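Local coordinates for mutual gliding motility protein C (MglC) (PDB 7CT3) that acts in the polarity control system of Myxococcus xanthus as a Roadblock/LC7-domain protein that interacts with its paralog MglB, at residues 1-7 with 30-34; 14-18 with 94-98; 19-25 with 89-95; 49-53 with 76-81; 81-85 with 106-110. All blocks are in the same frame, centred on the assembly; numbering follows the deposited sequence.

Contact 1 (1-7 with 30-34); sequences MSFRTHL and VDTFQ
The first turn of helix 4-13 and the tail leading into it lie alongside strand 29-34: the CA atoms of L7 and F33 are 5.6 Å apart, and those of M1 and D31 6.5 Å. D31 carries the polar part of the contact. R4 grips it side-on with two nitrogens that share one oxygen, NE at 2.8 Å and NH1 at 2.9 Å from D31 OD1. That oxygen lies close to the guanidinium plane, while the two flat groups are turned 74° apart, and both nitrogens come to the syn side of OD1. On the anti side the same atom accepts the backbone N of T32. The other carboxylate oxygen, OD2, forms a longer salt bridge with the amino-terminal N of M1 at 3.4 Å; this end of the chain is poorly ordered, and the M1 selenium lies over one face of the R4 guanidinium. With an alanine at D31, R4 and the terminal amine would probably lose their shared counter-charge, and the tail would be less firmly held on the strand. Apolar contacts flank the network. L7 CB meets F33 CB at 3.9 Å, and L7 CD1 reaches the strand backbone 3.7 Å from T32 N. F3, with CG anti to its carbonyl carbon (chi1 -52°), sends the ring edge to V30, CE2 lying 3.8 Å from CG1. V30 and D31 both face V22 of the next strand, a classic beta bulge in an outermost strand of the Roadblock/LC7 sheet within this chain, here covered by its N-terminal helix.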
# COMPACT_ATOMS: atom_id res chain seq x y z
N MSE A 1 -6.27 -0.02 -25.28
CA MSE A 1 -5.31 0.40 -26.36
C MSE A 1 -5.16 1.92 -26.37
O MSE A 1 -4.07 2.43 -26.62
CB MSE A 1 -5.78 -0.08 -27.73
CG MSE A 1 -4.77 0.14 -28.83
SE MSE A 1 -3.08 -0.74 -28.39
CE MSE A 1 -2.84 -2.29 -29.56
N SER A 2 -6.27 2.64 -26.13
CA SER A 2 -6.22 4.08 -25.95
C SER A 2 -5.40 4.44 -24.70
O SER A 2 -4.99 5.61 -24.59
CB SER A 2 -7.61 4.66 -25.86
OG SER A 2 -8.31 4.47 -27.08
N PHE A 3 -5.17 3.48 -23.80
CA PHE A 3 -4.48 3.68 -22.50
C PHE A 3 -2.96 3.73 -22.65
O PHE A 3 -2.32 4.35 -21.79
CB PHE A 3 -4.73 2.53 -21.52
CG PHE A 3 -6.18 2.16 -21.28
CD1 PHE A 3 -7.13 3.14 -21.03
CD2 PHE A 3 -6.57 0.83 -21.28
CE1 PHE A 3 -8.45 2.79 -20.80
CE2 PHE A 3 -7.89 0.49 -21.05
CZ PHE A 3 -8.83 1.47 -20.81
N ARG A 4 -2.38 3.05 -23.64
CA ARG A 4 -0.95 2.64 -23.55
C ARG A 4 -0.05 3.87 -23.45
O ARG A 4 0.95 3.79 -22.71
CB ARG A 4 -0.49 1.73 -24.68
CG ARG A 4 0.84 1.08 -24.34
CD ARG A 4 1.27 -0.02 -25.28
NE ARG A 4 0.30 -1.10 -25.34
CZ ARG A 4 0.31 -2.05 -26.27
NH1 ARG A 4 -0.60 -3.00 -26.26
NH2 ARG A 4 1.24 -2.03 -27.21
N THR A 5 -0.36 4.97 -24.15
CA THR A 5 0.42 6.23 -24.09
C THR A 5 0.55 6.70 -22.63
O THR A 5 1.65 7.15 -22.24
CB THR A 5 -0.18 7.32 -25.00
OG1 THR A 5 0.77 8.38 -25.04
CG2 THR A 5 -1.52 7.84 -24.53
N HIS A 6 -0.52 6.57 -21.84
CA HIS A 6 -0.56 6.97 -20.41
C HIS A 6 0.30 6.01 -19.58
O HIS A 6 1.03 6.50 -18.70
CB HIS A 6 -2.01 7.04 -19.91
CG HIS A 6 -2.86 7.99 -20.68
ND1 HIS A 6 -2.49 9.30 -20.90
CD2 HIS A 6 -4.05 7.82 -21.29
CE1 HIS A 6 -3.42 9.90 -21.61
NE2 HIS A 6 -4.39 9.02 -21.87
N LEU A 7 0.22 4.71 -19.86
CA LEU A 7 1.00 3.66 -19.14
C LEU A 7 2.49 3.91 -19.40
O LEU A 7 3.28 3.81 -18.45
CB LEU A 7 0.58 2.27 -19.62
CG LEU A 7 -0.90 1.93 -19.51
CD1 LEU A 7 -1.16 0.51 -19.99
CD2 LEU A 7 -1.42 2.11 -18.09
N VAL A 30 -5.68 -6.02 -19.47
CA VAL A 30 -6.24 -5.27 -20.63
C VAL A 30 -5.09 -4.69 -21.45
O VAL A 30 -5.10 -4.84 -22.67
CB VAL A 30 -7.21 -4.18 -20.15
CG1 VAL A 30 -7.71 -3.32 -21.30
CG2 VAL A 30 -8.37 -4.76 -19.37
N ASP A 31 -4.15 -4.00 -20.80
CA ASP A 31 -3.03 -3.31 -21.50
C ASP A 31 -1.88 -3.15 -20.51
O ASP A 31 -2.12 -3.17 -19.29
CB ASP A 31 -3.48 -1.97 -22.10
CG ASP A 31 -2.73 -1.56 -23.36
OD1 ASP A 31 -1.71 -2.21 -23.67
OD2 ASP A 31 -3.19 -0.61 -24.03
N THR A 32 -0.66 -3.02 -21.04
CA THR A 32 0.57 -2.81 -20.23
C THR A 32 1.57 -1.98 -21.03
O THR A 32 1.46 -1.92 -22.28
CB THR A 32 1.20 -4.14 -19.79
OG1 THR A 32 1.99 -3.89 -18.63
CG2 THR A 32 2.08 -4.79 -20.84
N PHE A 33 2.50 -1.35 -20.30
CA PHE A 33 3.81 -0.89 -20.82
C PHE A 33 4.89 -1.35 -19.84
O PHE A 33 4.79 -1.00 -18.66
CB PHE A 33 3.83 0.62 -21.02
CG PHE A 33 5.09 1.07 -21.72
CD1 PHE A 33 6.25 1.31 -21.00
CD2 PHE A 33 5.13 1.18 -23.10
CE1 PHE A 33 7.41 1.69 -21.64
CE2 PHE A 33 6.30 1.57 -23.74
CZ PHE A 33 7.44 1.82 -23.01
N GLN A 34 5.86 -2.14 -20.32
CA GLN A 34 6.97 -2.69 -19.50
C GLN A 34 8.26 -1.92 -19.79
O GLN A 34 8.51 -1.60 -20.97
CB GLN A 34 7.18 -4.18 -19.77
CG GLN A 34 5.99 -5.03 -19.35
CD GLN A 34 6.35 -6.49 -19.16
OE1 GLN A 34 7.47 -6.93 -19.44
NE2 GLN A 34 5.38 -7.25 -18.68

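Contact 2 (14-18 with 94-98); sequences VEGAL and LALHA
H97 meets the 14-18 turn through CB, 3.7 Å from G16 O and 4.0 Å from L18 CD1, while its imidazole leads off elsewhere. With CG anti to the backbone N (chi1 -172°), the ring leaves the turn; its ND1 is hydrogen-bonded to the backbone N of D99, and the side chain touches L41, L43 and A46. The flat groups that do meet are peptides. H97 N donates to G16 O at 2.8 Å, and L18 N to A95 O at 2.7 Å; both donors stand tilted from the carbonyl plane they approach, by 29° and 26°. These two bonds bracket A17 and L96, a non-hydrogen-bonded antiparallel pair, and start the pairing of strands 17-24 and 90-97 in the Roadblock/LC7 sheet. The chain arrives from helix 4-13 through a type II beta turn, V14 to A17, with G16 at its positive-phi position. A17, L94 and L96 share the face of the sheet covered by helices 4-13 and 102-117: A17 CB lies 4.1 Å from L94 CD1, and V14, from the turn, touches both leucines only at methyl-to-methyl range. L96 CB comes down onto G16 O at 3.4 Å. L18 goes to the other face, toward A46 and W47 of helix 44-61, its CD1 packed tightly against the backbone, 3.3 Å from H97 N.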
# COMPACT_ATOMS: atom_id res chain seq x y z
N VAL A 14 8.91 7.39 -13.65
CA VAL A 14 9.18 6.79 -12.31
C VAL A 14 10.45 5.93 -12.38
O VAL A 14 10.42 4.90 -13.08
CB VAL A 14 7.98 5.97 -11.80
CG1 VAL A 14 8.27 5.28 -10.48
CG2 VAL A 14 6.72 6.83 -11.68
N GLU A 15 11.50 6.35 -11.67
CA GLU A 15 12.78 5.59 -11.56
C GLU A 15 12.46 4.23 -10.93
O GLU A 15 11.80 4.20 -9.88
CB GLU A 15 13.82 6.34 -10.72
CG GLU A 15 14.34 7.63 -11.34
CD GLU A 15 14.29 7.73 -12.86
OE1 GLU A 15 13.48 8.53 -13.37
OE2 GLU A 15 15.06 7.01 -13.53
N GLY A 16 12.89 3.15 -11.59
CA GLY A 16 12.75 1.76 -11.11
C GLY A 16 11.43 1.11 -11.50
O GLY A 16 11.21 -0.03 -11.06
N ALA A 17 10.59 1.79 -12.29
CA ALA A 17 9.29 1.25 -12.76
C ALA A 17 9.52 -0.00 -13.61
O ALA A 17 10.32 0.07 -14.56
CB ALA A 17 8.53 2.30 -13.53
N LEU A 18 8.86 -1.11 -13.27
CA LEU A 18 8.89 -2.39 -14.02
C LEU A 18 7.83 -2.33 -15.13
O LEU A 18 8.13 -2.71 -16.27
CB LEU A 18 8.60 -3.55 -13.08
CG LEU A 18 9.79 -4.13 -12.30
CD1 LEU A 18 10.77 -3.06 -11.87
CD2 LEU A 18 9.30 -4.91 -11.09
N LEU A 94 0.84 0.12 -11.01
CA LEU A 94 2.27 0.41 -11.22
C LEU A 94 3.09 -0.53 -10.33
O LEU A 94 2.81 -0.59 -9.11
CB LEU A 94 2.54 1.88 -10.87
CG LEU A 94 4.01 2.28 -10.80
CD1 LEU A 94 4.70 2.10 -12.14
CD2 LEU A 94 4.13 3.72 -10.33
N ALA A 95 4.04 -1.25 -10.93
CA ALA A 95 5.04 -2.07 -10.22
C ALA A 95 6.40 -1.41 -10.41
O ALA A 95 6.72 -1.05 -11.56
CB ALA A 95 5.03 -3.49 -10.74
N LEU A 96 7.16 -1.23 -9.33
CA LEU A 96 8.55 -0.73 -9.42
C LEU A 96 9.46 -1.56 -8.52
O LEU A 96 8.96 -2.18 -7.57
CB LEU A 96 8.59 0.77 -9.11
CG LEU A 96 8.05 1.22 -7.75
CD1 LEU A 96 8.82 2.41 -7.24
CD2 LEU A 96 6.57 1.56 -7.82
N HIS A 97 10.75 -1.62 -8.86
CA HIS A 97 11.81 -2.22 -8.02
C HIS A 97 11.81 -1.51 -6.66
O HIS A 97 11.51 -0.30 -6.65
CB HIS A 97 13.16 -2.14 -8.75
CG HIS A 97 14.25 -2.90 -8.06
ND1 HIS A 97 14.95 -2.37 -7.00
CD2 HIS A 97 14.75 -4.13 -8.28
CE1 HIS A 97 15.84 -3.25 -6.59
NE2 HIS A 97 15.74 -4.34 -7.36
N ALA A 98 12.13 -2.22 -5.58
CA ALA A 98 12.09 -1.71 -4.18
C ALA A 98 13.05 -0.53 -3.99
O ALA A 98 12.84 0.24 -3.04
CB ALA A 98 12.41 -2.82 -3.22

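Contact 3 (19-25 with 89-95); sequences ACSVMGF and DYFLVLA
V93 O is gripped twice, by S21 N at 2.9 Å, in the carbonyl plane, and by a water that donates from 3.1 Å. The same water lies 2.8 Å from S21 OG, whose stronger partner is the T32 hydroxyl on the next strand. This is the central antiparallel pair of the Roadblock/LC7 sheet, strands 17-24 and 90-97, whose residues 19-24 and 90-95 run at 151° to each other. A19-A95, S21-V93 and M23-F91 are the hydrogen-bonded pairs; most of their bonds are nearly straight, and the one from A19 N to A95 O is weak. At the pairs between, CA-H groups lean on the carbonyls opposite, as C20 CA does on V93 O. C20, V22 and L92 turn to the face under helices 4-13 and 102-117, where V22 CG2 meets L92 CD1 at 3.8 Å. The opposite face carries S21, V93, M23 and F91. F91 has its CG wedged between the backbone N and the carbonyl carbon (chi1 61°), which lays the ring back across the neighbouring strand; M23 CB then sits over its face, 3.9 Å from the F91 ring centroid, a CH-pi contact. F25 brings its own ring face onto F91 from the strand end, CE1 lying 3.6 Å from F91 CD1 with the rings oblique to each other, and K65 adds a cation-pi contact to F25. The ladder finishes in a less regular bond: F25 N donates to D89 O at 3.0 Å from above the carbonyl plane, 35° out of it.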
# COMPACT_ATOMS: atom_id res chain seq x y z
N ALA A 19 6.62 -1.91 -14.77
CA ALA A 19 5.43 -2.00 -15.63
C ALA A 19 4.32 -1.10 -15.07
O ALA A 19 4.26 -0.92 -13.83
CB ALA A 19 4.97 -3.43 -15.71
N CYS A 20 3.48 -0.59 -15.96
CA CYS A 20 2.18 0.04 -15.62
C CYS A 20 1.11 -0.62 -16.49
O CYS A 20 1.32 -0.71 -17.71
CB CYS A 20 2.23 1.54 -15.82
SG CYS A 20 0.83 2.38 -15.03
N SER A 21 0.05 -1.12 -15.87
CA SER A 21 -0.95 -2.00 -16.53
C SER A 21 -2.36 -1.60 -16.11
O SER A 21 -2.52 -1.05 -15.01
CB SER A 21 -0.68 -3.44 -16.20
OG SER A 21 0.68 -3.75 -16.43
N VAL A 22 -3.33 -1.89 -16.97
CA VAL A 22 -4.78 -1.94 -16.60
C VAL A 22 -5.18 -3.41 -16.53
O VAL A 22 -4.93 -4.18 -17.46
CB VAL A 22 -5.64 -1.11 -17.57
CG1 VAL A 22 -7.12 -1.24 -17.26
CG2 VAL A 22 -5.22 0.35 -17.56
N MSE A 23 -5.79 -3.76 -15.40
CA MSE A 23 -6.15 -5.12 -15.07
C MSE A 23 -7.64 -5.15 -14.73
O MSE A 23 -8.15 -4.21 -14.14
CB MSE A 23 -5.29 -5.57 -13.88
CG MSE A 23 -5.73 -6.83 -13.19
SE MSE A 23 -5.14 -8.39 -14.20
CE MSE A 23 -3.22 -8.12 -14.52
N GLY A 24 -8.35 -6.21 -15.13
CA GLY A 24 -9.74 -6.38 -14.76
C GLY A 24 -9.88 -7.06 -13.41
O GLY A 24 -9.01 -7.87 -13.06
N PHE A 25 -10.96 -6.79 -12.67
CA PHE A 25 -11.34 -7.53 -11.44
C PHE A 25 -11.69 -8.98 -11.80
O PHE A 25 -11.70 -9.84 -10.90
CB PHE A 25 -12.45 -6.80 -10.69
CG PHE A 25 -12.02 -5.49 -10.08
CD1 PHE A 25 -11.13 -5.47 -9.02
CD2 PHE A 25 -12.48 -4.28 -10.58
CE1 PHE A 25 -10.72 -4.27 -8.46
CE2 PHE A 25 -12.07 -3.08 -10.02
CZ PHE A 25 -11.19 -3.08 -8.96
N ASP A 89 -14.98 -2.16 -13.30
CA ASP A 89 -14.45 -3.44 -13.85
C ASP A 89 -12.91 -3.44 -13.91
O ASP A 89 -12.36 -4.55 -14.07
CB ASP A 89 -14.99 -3.70 -15.26
CG ASP A 89 -16.50 -3.84 -15.32
OD1 ASP A 89 -17.09 -4.39 -14.37
OD2 ASP A 89 -17.08 -3.39 -16.33
N TYR A 90 -12.23 -2.29 -13.79
CA TYR A 90 -10.78 -2.17 -14.10
C TYR A 90 -10.04 -1.34 -13.04
O TYR A 90 -10.59 -0.35 -12.51
CB TYR A 90 -10.58 -1.54 -15.48
CG TYR A 90 -11.22 -2.30 -16.60
CD1 TYR A 90 -10.82 -3.59 -16.91
CD2 TYR A 90 -12.25 -1.74 -17.35
CE1 TYR A 90 -11.42 -4.31 -17.93
CE2 TYR A 90 -12.85 -2.44 -18.38
CZ TYR A 90 -12.44 -3.73 -18.68
OH TYR A 90 -13.03 -4.43 -19.69
N PHE A 91 -8.80 -1.73 -12.77
CA PHE A 91 -7.85 -0.94 -11.94
C PHE A 91 -6.53 -0.77 -12.69
O PHE A 91 -6.21 -1.54 -13.61
CB PHE A 91 -7.66 -1.56 -10.56
CG PHE A 91 -7.09 -2.95 -10.51
CD1 PHE A 91 -7.92 -4.06 -10.65
CD2 PHE A 91 -5.74 -3.16 -10.28
CE1 PHE A 91 -7.40 -5.34 -10.58
CE2 PHE A 91 -5.22 -4.45 -10.20
CZ PHE A 91 -6.06 -5.53 -10.35
N LEU A 92 -5.80 0.26 -12.27
CA LEU A 92 -4.49 0.67 -12.81
C LEU A 92 -3.43 0.21 -11.80
O LEU A 92 -3.64 0.47 -10.60
CB LEU A 92 -4.55 2.19 -12.95
CG LEU A 92 -3.37 2.88 -13.61
CD1 LEU A 92 -3.16 2.38 -15.03
CD2 LEU A 92 -3.58 4.38 -13.58
N VAL A 93 -2.38 -0.47 -12.24
CA VAL A 93 -1.31 -0.97 -11.33
C VAL A 93 0.06 -0.54 -11.87
O VAL A 93 0.36 -0.79 -13.04
CB VAL A 93 -1.38 -2.50 -11.10
CG1 VAL A 93 -1.50 -3.28 -12.39
CG2 VAL A 93 -0.20 -3.00 -10.28
N LEU A 94 0.84 0.12 -11.01
CA LEU A 94 2.27 0.41 -11.22
C LEU A 94 3.09 -0.53 -10.33
O LEU A 94 2.81 -0.59 -9.11
CB LEU A 94 2.54 1.88 -10.87
CG LEU A 94 4.01 2.28 -10.80
CD1 LEU A 94 4.70 2.10 -12.14
CD2 LEU A 94 4.13 3.72 -10.33
N ALA A 95 4.04 -1.25 -10.93
CA ALA A 95 5.04 -2.07 -10.22
C ALA A 95 6.40 -1.41 -10.41
O ALA A 95 6.72 -1.05 -11.56
CB ALA A 95 5.03 -3.49 -10.74
O HOH W 1 1.86 -3.32 -13.95

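Contact 4 (49-53 with 76-81); sequences EYANL and SEKVLT
E49 lies crosswise to K78, the carboxylate against the aliphatic chain of the lysine, with E49 CD 3.7 Å from K78 CG. E49 reaches over from helix 44-61 with its chain extended beyond CG and sets OE1 above the turn of the hairpin that joins strands 71-75 and 79-87. Two donors meet that oxygen from different sides: S76 OG at 2.6 Å on the anti side, and K78 N at 3.0 Å on the syn side, well out of the carboxylate plane at 33°. The serine hydroxyl is itself an acceptor, taking V79 N at 3.0 Å in an ST motif, so helix and turn are tied through one relay. Beneath it, L53 and V79 pass alongside, pointing opposite ways, with L53 CD1 4.1 Å from V79 CB, and V79 CG2 rests by the backbone of Y50, 3.9 Å from its N. T68 and V69 of the second subunit pack on S76 and L53, placing the contact beside the dimer interface. E49 OE2 stays 4.5 Å from K78 NZ, beyond a salt bridge, yet two donors on OE1 and a lysine nearby would probably favour the charged form of E49, though the E77 carboxylate, its OE1 5.0 Å from E49 OE2, would work against this.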
# COMPACT_ATOMS: atom_id res chain seq x y z
N GLU A 49 9.19 -11.98 -8.23
CA GLU A 49 8.33 -11.55 -7.10
C GLU A 49 7.06 -10.89 -7.64
O GLU A 49 5.98 -11.18 -7.09
CB GLU A 49 9.09 -10.65 -6.12
CG GLU A 49 10.18 -11.41 -5.39
CD GLU A 49 10.64 -10.80 -4.08
OE1 GLU A 49 10.21 -9.68 -3.77
OE2 GLU A 49 11.43 -11.46 -3.38
N TYR A 50 7.16 -10.08 -8.70
CA TYR A 50 5.98 -9.42 -9.32
C TYR A 50 4.97 -10.49 -9.78
O TYR A 50 3.78 -10.37 -9.46
CB TYR A 50 6.39 -8.48 -10.46
CG TYR A 50 5.24 -7.70 -11.06
CD1 TYR A 50 4.16 -7.30 -10.29
CD2 TYR A 50 5.23 -7.37 -12.40
CE1 TYR A 50 3.10 -6.59 -10.83
CE2 TYR A 50 4.18 -6.66 -12.96
CZ TYR A 50 3.11 -6.27 -12.18
OH TYR A 50 2.07 -5.57 -12.72
N ALA A 51 5.44 -11.52 -10.49
CA ALA A 51 4.62 -12.68 -10.92
C ALA A 51 3.94 -13.29 -9.69
O ALA A 51 2.74 -13.57 -9.76
CB ALA A 51 5.48 -13.69 -11.63
N ASN A 52 4.67 -13.44 -8.58
CA ASN A 52 4.17 -14.11 -7.35
C ASN A 52 3.24 -13.18 -6.55
O ASN A 52 2.64 -13.68 -5.59
CB ASN A 52 5.34 -14.62 -6.50
CG ASN A 52 6.07 -15.77 -7.16
OD1 ASN A 52 5.51 -16.43 -8.03
ND2 ASN A 52 7.32 -15.99 -6.79
N LEU A 53 3.13 -11.90 -6.92
CA LEU A 53 2.21 -10.92 -6.27
C LEU A 53 0.88 -10.86 -7.02
O LEU A 53 -0.09 -10.37 -6.42
CB LEU A 53 2.85 -9.52 -6.24
CG LEU A 53 4.01 -9.31 -5.27
CD1 LEU A 53 4.60 -7.92 -5.44
CD2 LEU A 53 3.58 -9.52 -3.82
N SER A 76 6.48 -6.61 -1.84
CA SER A 76 7.43 -7.69 -1.46
C SER A 76 8.75 -7.04 -1.07
O SER A 76 8.83 -5.79 -1.08
CB SER A 76 7.59 -8.67 -2.59
OG SER A 76 8.18 -8.03 -3.71
N GLU A 77 9.76 -7.85 -0.76
CA GLU A 77 11.14 -7.37 -0.49
C GLU A 77 11.67 -6.60 -1.71
O GLU A 77 12.30 -5.56 -1.51
CB GLU A 77 12.05 -8.54 -0.11
CG GLU A 77 11.72 -9.12 1.26
CD GLU A 77 12.58 -10.30 1.69
OE1 GLU A 77 13.60 -10.58 1.03
OE2 GLU A 77 12.22 -10.94 2.71
N LYS A 78 11.39 -7.07 -2.93
CA LYS A 78 12.03 -6.56 -4.17
C LYS A 78 11.09 -5.69 -5.01
O LYS A 78 11.60 -4.95 -5.87
CB LYS A 78 12.54 -7.74 -5.02
CG LYS A 78 13.61 -8.59 -4.36
CD LYS A 78 14.17 -9.66 -5.28
CE LYS A 78 15.11 -10.62 -4.58
NZ LYS A 78 15.39 -11.81 -5.41
N VAL A 79 9.78 -5.75 -4.80
CA VAL A 79 8.79 -5.08 -5.69
C VAL A 79 7.78 -4.32 -4.85
O VAL A 79 7.27 -4.89 -3.87
CB VAL A 79 8.07 -6.08 -6.62
CG1 VAL A 79 7.06 -5.38 -7.52
CG2 VAL A 79 9.05 -6.89 -7.45
N LEU A 80 7.50 -3.08 -5.25
CA LEU A 80 6.44 -2.22 -4.69
C LEU A 80 5.36 -2.05 -5.76
O LEU A 80 5.72 -1.98 -6.96
CB LEU A 80 7.02 -0.88 -4.27
CG LEU A 80 8.35 -0.94 -3.51
CD1 LEU A 80 8.84 0.47 -3.20
CD2 LEU A 80 8.22 -1.75 -2.23
N THR A 81 4.10 -1.99 -5.36
CA THR A 81 2.97 -1.73 -6.27
C THR A 81 2.12 -0.58 -5.72
O THR A 81 2.11 -0.37 -4.49
CB THR A 81 2.13 -2.99 -6.54
OG1 THR A 81 1.47 -3.36 -5.33
CG2 THR A 81 2.96 -4.13 -7.08

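Contact 5 (81-85 with 106-110); sequences TVMRL and RYVLR
R84 has CG anti to its carbonyl carbon (chi1 -71°) and runs extended from CG to NE, which carries its guanidinium from the strand to the helix; there R110, with CG on the far side from its N (chi1 -176°), lies beside it and points the same way. The setting is a helix laid on a sheet: helix 102-117 covers one face of the Roadblock/LC7 sheet, and the axis of residues 106-110 runs at 21° to that of 81-85. The methylenes of R110 lie over a face of the R84 guanidinium, with R110 CG 3.8 Å from R84 CZ and R110 CA 3.5 Å from R84 NE. The two guanidinium planes are steeply inclined, and the charged ends stay apart, R84 NH2 being 4.8 Å from R110 NE. E71 supplies negative charge, in a salt bridge with R106 and a long, weak ion pair with R84. Two residues earlier in the strand, V82 and L109 interleave from opposite sides; L109 CD2 lies 3.8 Å from V82 CG1 and presses onto the strand backbone 3.3 Å from V82 O. R106 lays its CG across V82 CG2, and also packs on F102 of the second subunit. Were R84 replaced by a leucine, the R110 methylenes would probably lose their flat cover and the water link from strand to helix would be broken. That link is made at the guanidinium edge: a water accepts from R84 NE at 2.8 Å and donates to R106 O at 2.7 Å.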
# COMPACT_ATOMS: atom_id res chain seq x y z
N THR A 81 4.10 -1.99 -5.36
CA THR A 81 2.97 -1.73 -6.27
C THR A 81 2.12 -0.58 -5.72
O THR A 81 2.11 -0.37 -4.49
CB THR A 81 2.13 -2.99 -6.54
OG1 THR A 81 1.47 -3.36 -5.33
CG2 THR A 81 2.96 -4.13 -7.08
N VAL A 82 1.49 0.13 -6.64
CA VAL A 82 0.47 1.19 -6.37
C VAL A 82 -0.68 0.92 -7.33
O VAL A 82 -0.43 0.74 -8.52
CB VAL A 82 1.03 2.60 -6.59
CG1 VAL A 82 0.06 3.65 -6.06
CG2 VAL A 82 2.41 2.78 -5.99
N MSE A 83 -1.90 0.92 -6.80
CA MSE A 83 -3.08 0.64 -7.59
C MSE A 83 -4.16 1.68 -7.31
O MSE A 83 -4.33 2.10 -6.17
CB MSE A 83 -3.61 -0.75 -7.27
CG MSE A 83 -2.68 -1.86 -7.65
SE MSE A 83 -3.36 -3.55 -6.95
CE MSE A 83 -2.67 -3.58 -5.12
N ARG A 84 -4.87 2.08 -8.38
CA ARG A 84 -6.01 2.98 -8.29
C ARG A 84 -7.15 2.46 -9.17
O ARG A 84 -6.87 1.74 -10.15
CB ARG A 84 -5.63 4.40 -8.72
CG ARG A 84 -4.72 5.12 -7.74
CD ARG A 84 -4.52 6.59 -8.07
NE ARG A 84 -3.95 7.23 -6.90
CZ ARG A 84 -4.63 7.91 -5.98
NH1 ARG A 84 -5.93 8.12 -6.10
NH2 ARG A 84 -3.99 8.41 -4.95
N LEU A 85 -8.38 2.83 -8.84
CA LEU A 85 -9.61 2.42 -9.57
C LEU A 85 -9.72 3.24 -10.86
O LEU A 85 -9.54 4.47 -10.80
CB LEU A 85 -10.82 2.65 -8.67
CG LEU A 85 -12.12 2.01 -9.16
CD1 LEU A 85 -12.01 0.49 -9.14
CD2 LEU A 85 -13.29 2.47 -8.30
N ARG A 106 3.61 6.96 -6.55
CA ARG A 106 2.27 7.26 -5.97
C ARG A 106 1.74 8.55 -6.59
O ARG A 106 0.56 8.58 -7.01
CB ARG A 106 2.37 7.34 -4.44
CG ARG A 106 2.68 6.02 -3.77
CD ARG A 106 2.75 6.12 -2.25
NE ARG A 106 1.51 6.64 -1.70
CZ ARG A 106 1.37 7.80 -1.07
NH1 ARG A 106 2.41 8.59 -0.84
NH2 ARG A 106 0.17 8.17 -0.64
N TYR A 107 2.58 9.58 -6.67
CA TYR A 107 2.22 10.91 -7.23
C TYR A 107 1.84 10.77 -8.71
O TYR A 107 0.76 11.23 -9.11
CB TYR A 107 3.37 11.91 -7.01
CG TYR A 107 3.24 13.16 -7.82
CD1 TYR A 107 2.40 14.19 -7.43
CD2 TYR A 107 3.95 13.31 -9.00
CE1 TYR A 107 2.27 15.34 -8.19
CE2 TYR A 107 3.83 14.46 -9.77
CZ TYR A 107 2.99 15.48 -9.36
OH TYR A 107 2.88 16.61 -10.11
N VAL A 108 2.70 10.14 -9.51
CA VAL A 108 2.49 10.02 -10.98
C VAL A 108 1.22 9.19 -11.24
O VAL A 108 0.44 9.58 -12.13
CB VAL A 108 3.72 9.46 -11.70
CG1 VAL A 108 3.42 9.13 -13.15
CG2 VAL A 108 4.90 10.41 -11.60
N LEU A 109 0.98 8.11 -10.50
CA LEU A 109 -0.23 7.29 -10.75
C LEU A 109 -1.48 8.10 -10.40
O LEU A 109 -2.48 7.98 -11.14
CB LEU A 109 -0.19 5.97 -9.97
CG LEU A 109 -1.03 4.87 -10.60
CD1 LEU A 109 -0.42 4.42 -11.92
CD2 LEU A 109 -1.21 3.69 -9.67
N ARG A 110 -1.44 8.92 -9.35
CA ARG A 110 -2.59 9.78 -8.94
C ARG A 110 -2.90 10.76 -10.08
O ARG A 110 -4.09 10.97 -10.38
CB ARG A 110 -2.30 10.50 -7.62
CG ARG A 110 -3.48 11.32 -7.11
CD ARG A 110 -3.27 11.91 -5.72
NE ARG A 110 -2.10 12.77 -5.64
CZ ARG A 110 -2.04 14.06 -6.01
NH1 ARG A 110 -3.09 14.67 -6.52
NH2 ARG A 110 -0.91 14.72 -5.88
O HOH W 2 -1.28 6.76 -6.42

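In the fold
Contacts 2 and 3 are the buried pair: both join strands 17-24 and 90-97, sharing L94 and A95, and rest on backbone ladder bonds with apolar side chains on either face. The other three lay helices on the sheet and are only partly buried, each with a charged side chain at its centre: D31, E49 and R84. Contacts 1 and 5 use the helices of one face, contact 4 helix 44-61 of the other. Contact 1 relies on a salt-bridge network, contact 4 on a carboxylate holding a turn, contact 5 on an arginine face and a water. T81 is common to contacts 4 and 5; contact 1 joins contact 3 through T32 and S21, while contacts 4 and 5 reach the second subunit.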